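Local coordinates for cycloserine biosynthesis protein DcsG (Streptomyces lavendulae, PDB 6JIL) that closes O-ureido-D-serine into the antibiotic D-cycloserine at the expense of ATP, as a magnesium-dependent ATP-grasp ligase, at residues 4-9 / 20-25. Numbering follows the deposited sequence.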
ATOM      1  N   LEU A   4      19.376  -8.072  10.901  1.00 26.02           N
ATOM      2  CA  LEU A   4      18.264  -7.740  10.015  1.00 22.24           C
ATOM      3  C   LEU A   4      18.212  -6.242   9.739  1.00 22.28           C
ATOM      4  O   LEU A   4      18.205  -5.431  10.673  1.00 20.23           O
ATOM      5  CB  LEU A   4      16.944  -8.155  10.671  1.00 20.47           C
ATOM      6  CG  LEU A   4      15.733  -8.575   9.833  1.00 20.00           C
ATOM      7  CD1 LEU A   4      14.469  -8.317  10.639  1.00 20.01           C
ATOM      8  CD2 LEU A   4      15.682  -7.824   8.532  1.00 20.91           C
ATOM      9  N   ALA A   5      18.167  -5.877   8.461  1.00 19.89           N
ATOM     10  CA  ALA A   5      18.091  -4.471   8.086  1.00 18.26           C
ATOM     11  C   ALA A   5      16.628  -4.071   7.942  1.00 15.86           C
ATOM     12  O   ALA A   5      15.858  -4.769   7.289  1.00 17.59           O
ATOM     13  CB  ALA A   5      18.828  -4.234   6.771  1.00 17.02           C
ATOM     14  N   LEU A   6      16.236  -2.976   8.585  1.00 14.50           N
ATOM     15  CA  LEU A   6      14.865  -2.475   8.487  1.00 14.40           C
ATOM     16  C   LEU A   6      15.003  -1.161   7.711  1.00 15.43           C
ATOM     17  O   LEU A   6      15.484  -0.161   8.240  1.00 15.44           O
ATOM     18  CB  LEU A   6      14.270  -2.240   9.882  1.00 13.79           C
ATOM     19  CG  LEU A   6      14.182  -3.472  10.806  1.00 15.42           C
ATOM     20  CD1 LEU A   6      13.574  -3.076  12.140  1.00 13.38           C
ATOM     21  CD2 LEU A   6      13.347  -4.572  10.162  1.00 13.43           C
ATOM     22  N   VAL A   7      14.597  -1.178   6.446  1.00 14.62           N
ATOM     23  CA  VAL A   7      14.746  -0.019   5.579  1.00 14.52           C
ATOM     24  C   VAL A   7      13.748   1.116   5.743  1.00 14.12           C
ATOM     25  O   VAL A   7      12.538   0.910   5.782  1.00 16.21           O
ATOM     26  CB  VAL A   7      14.749  -0.444   4.092  1.00 15.90           C
ATOM     27  CG1 VAL A   7      15.100   0.749   3.201  1.00 16.15           C
ATOM     28  CG2 VAL A   7      15.746  -1.567   3.879  1.00 16.66           C
ATOM     29  N   THR A   8      14.282   2.326   5.802  1.00 12.39           N
ATOM     30  CA  THR A   8      13.488   3.538   5.949  1.00 14.85           C
ATOM     31  C   THR A   8      14.258   4.638   5.212  1.00 14.60           C
ATOM     32  O   THR A   8      15.099   4.352   4.360  1.00 12.77           O
ATOM     33  CB  THR A   8      13.360   3.925   7.459  1.00 14.98           C
ATOM     34  OG1 THR A   8      12.483   5.049   7.606  1.00 12.64           O
ATOM     35  CG2 THR A   8      14.741   4.285   8.039  1.00 12.39           C
ATOM     36  N   ASP A   9      13.930   5.889   5.516  1.00 15.65           N
ATOM     37  CA  ASP A   9      14.644   7.037   4.969  1.00 15.84           C
ATOM     38  C   ASP A   9      14.368   8.204   5.913  1.00 15.28           C
ATOM     39  O   ASP A   9      13.315   8.260   6.551  1.00 15.63           O
ATOM     40  CB  ASP A   9      14.297   7.317   3.481  1.00 17.42           C
ATOM     41  CG  ASP A   9      12.859   7.765   3.239  1.00 19.34           C
ATOM     42  OD1 ASP A   9      12.308   7.336   2.202  1.00 20.12           O
ATOM     43  OD2 ASP A   9      12.291   8.553   4.027  1.00 18.03           O
ATOM     44  N   PRO A  20       9.438   1.830  16.450  1.00 18.28           N
ATOM     45  CA  PRO A  20       9.735   1.636  17.878  1.00 16.34           C
ATOM     46  C   PRO A  20       9.231   0.288  18.412  1.00 15.94           C
ATOM     47  O   PRO A  20       9.997  -0.489  18.980  1.00 16.06           O
ATOM     48  CB  PRO A  20       9.044   2.827  18.543  1.00 15.77           C
ATOM     49  CG  PRO A  20       9.141   3.900  17.498  1.00 17.20           C
ATOM     50  CD  PRO A  20       8.810   3.144  16.212  1.00 17.79           C
ATOM     51  N   PRO A  21       7.931  -0.006  18.241  1.00 15.49           N
ATOM     52  CA  PRO A  21       7.431  -1.290  18.739  1.00 16.92           C
ATOM     53  C   PRO A  21       8.016  -2.504  17.998  1.00 18.15           C
ATOM     54  O   PRO A  21       8.209  -3.566  18.593  1.00 19.28           O
ATOM     55  CB  PRO A  21       5.917  -1.164  18.557  1.00 14.41           C
ATOM     56  CG  PRO A  21       5.790  -0.230  17.397  1.00 13.60           C
ATOM     57  CD  PRO A  21       6.832   0.804  17.682  1.00 15.19           C
ATOM     58  N   LEU A  22       8.301  -2.346  16.707  1.00 16.74           N
ATOM     59  CA  LEU A  22       8.864  -3.446  15.924  1.00 16.81           C
ATOM     60  C   LEU A  22      10.255  -3.811  16.424  1.00 16.82           C
ATOM     61  O   LEU A  22      10.609  -4.990  16.482  1.00 18.53           O
ATOM     62  CB  LEU A  22       8.920  -3.085  14.431  1.00 15.00           C
ATOM     63  CG  LEU A  22       9.632  -4.086  13.499  1.00 17.40           C
ATOM     64  CD1 LEU A  22       9.082  -5.500  13.716  1.00 17.73           C
ATOM     65  CD2 LEU A  22       9.454  -3.658  12.038  1.00 13.73           C
ATOM     66  N   LEU A  23      11.040  -2.803  16.791  1.00 16.16           N
ATOM     67  CA  LEU A  23      12.384  -3.041  17.296  1.00 15.59           C
ATOM     68  C   LEU A  23      12.348  -3.800  18.627  1.00 18.08           C
ATOM     69  O   LEU A  23      13.168  -4.685  18.866  1.00 18.04           O
ATOM     70  CB  LEU A  23      13.128  -1.716  17.473  1.00 15.71           C
ATOM     71  CG  LEU A  23      13.580  -0.991  16.199  1.00 15.52           C
ATOM     72  CD1 LEU A  23      14.232   0.337  16.571  1.00 14.58           C
ATOM     73  CD2 LEU A  23      14.568  -1.862  15.436  1.00 16.36           C
ATOM     74  N   GLU A  24      11.402  -3.458  19.496  1.00 19.01           N
ATOM     75  CA  GLU A  24      11.299  -4.149  20.771  1.00 20.72           C
ATOM     76  C   GLU A  24      10.914  -5.609  20.551  1.00 21.76           C
ATOM     77  O   GLU A  24      11.469  -6.511  21.185  1.00 21.98           O
ATOM     78  CB  GLU A  24      10.276  -3.462  21.675  1.00 21.88           C
ATOM     79  CG  GLU A  24      10.779  -2.152  22.247  1.00 28.41           C
ATOM     80  CD  GLU A  24      12.226  -2.242  22.732  1.00 31.65           C
ATOM     81  OE1 GLU A  24      13.143  -1.851  21.969  1.00 28.96           O
ATOM     82  OE2 GLU A  24      12.445  -2.720  23.871  1.00 33.39           O
ATOM     83  N   ALA A  25       9.972  -5.834  19.638  1.00 21.84           N
ATOM     84  CA  ALA A  25       9.517  -7.181  19.310  1.00 20.27           C
ATOM     85  C   ALA A  25      10.684  -7.987  18.746  1.00 19.32           C
ATOM     86  O   ALA A  25      10.843  -9.169  19.061  1.00 17.29           O
ATOM     87  CB  ALA A  25       8.382  -7.116  18.291  1.00 18.39           C
TER
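No ring or other flat group takes part where L6 meets L22 and L23; the contact is made by leucine methyls alone. The touching atom on the strand is CD1 of L6. It lies 3.7 Å from CD2 of L23 and, more loosely, 4.2 Å from CD2 of L22. Those two helix methyls stand 6.4 Å apart (L22 CD2 to L23 CD2), and CD1 of L6 approaches both. L6 gets there on an extended side chain, with CD1 anti to CA (chi2 -180°), which carries this branch straight out from the strand. Against L22 it arrives tip to tip, whereas L23 runs past it in the opposite direction and touches from alongside. The other L6 methyl, CD2, lies along the strand's helix-facing side, 3.9 Å from CD1 of L4.

With L6 and L23 9.2 Å apart between their CA atoms, segments 4-9 and 20-25 are bridged by side chains, with no hydrogen bond between them. They lie on the first two elements of the beta-alpha-beta unit formed by strand 4-8, helix 19-28 and strand 33-37, in a four-stranded parallel sheet; the contact itself lies away from the nucleotide and metal sites. L6 also touches A33 and bonds through its backbone to E34 on strand 33-37.

Helix 285-296 joins the same apolar layer, its F289 against L22 and its L293 against L4. L22 also rests on R54 of strand 50-55, a further strand of the same sheet.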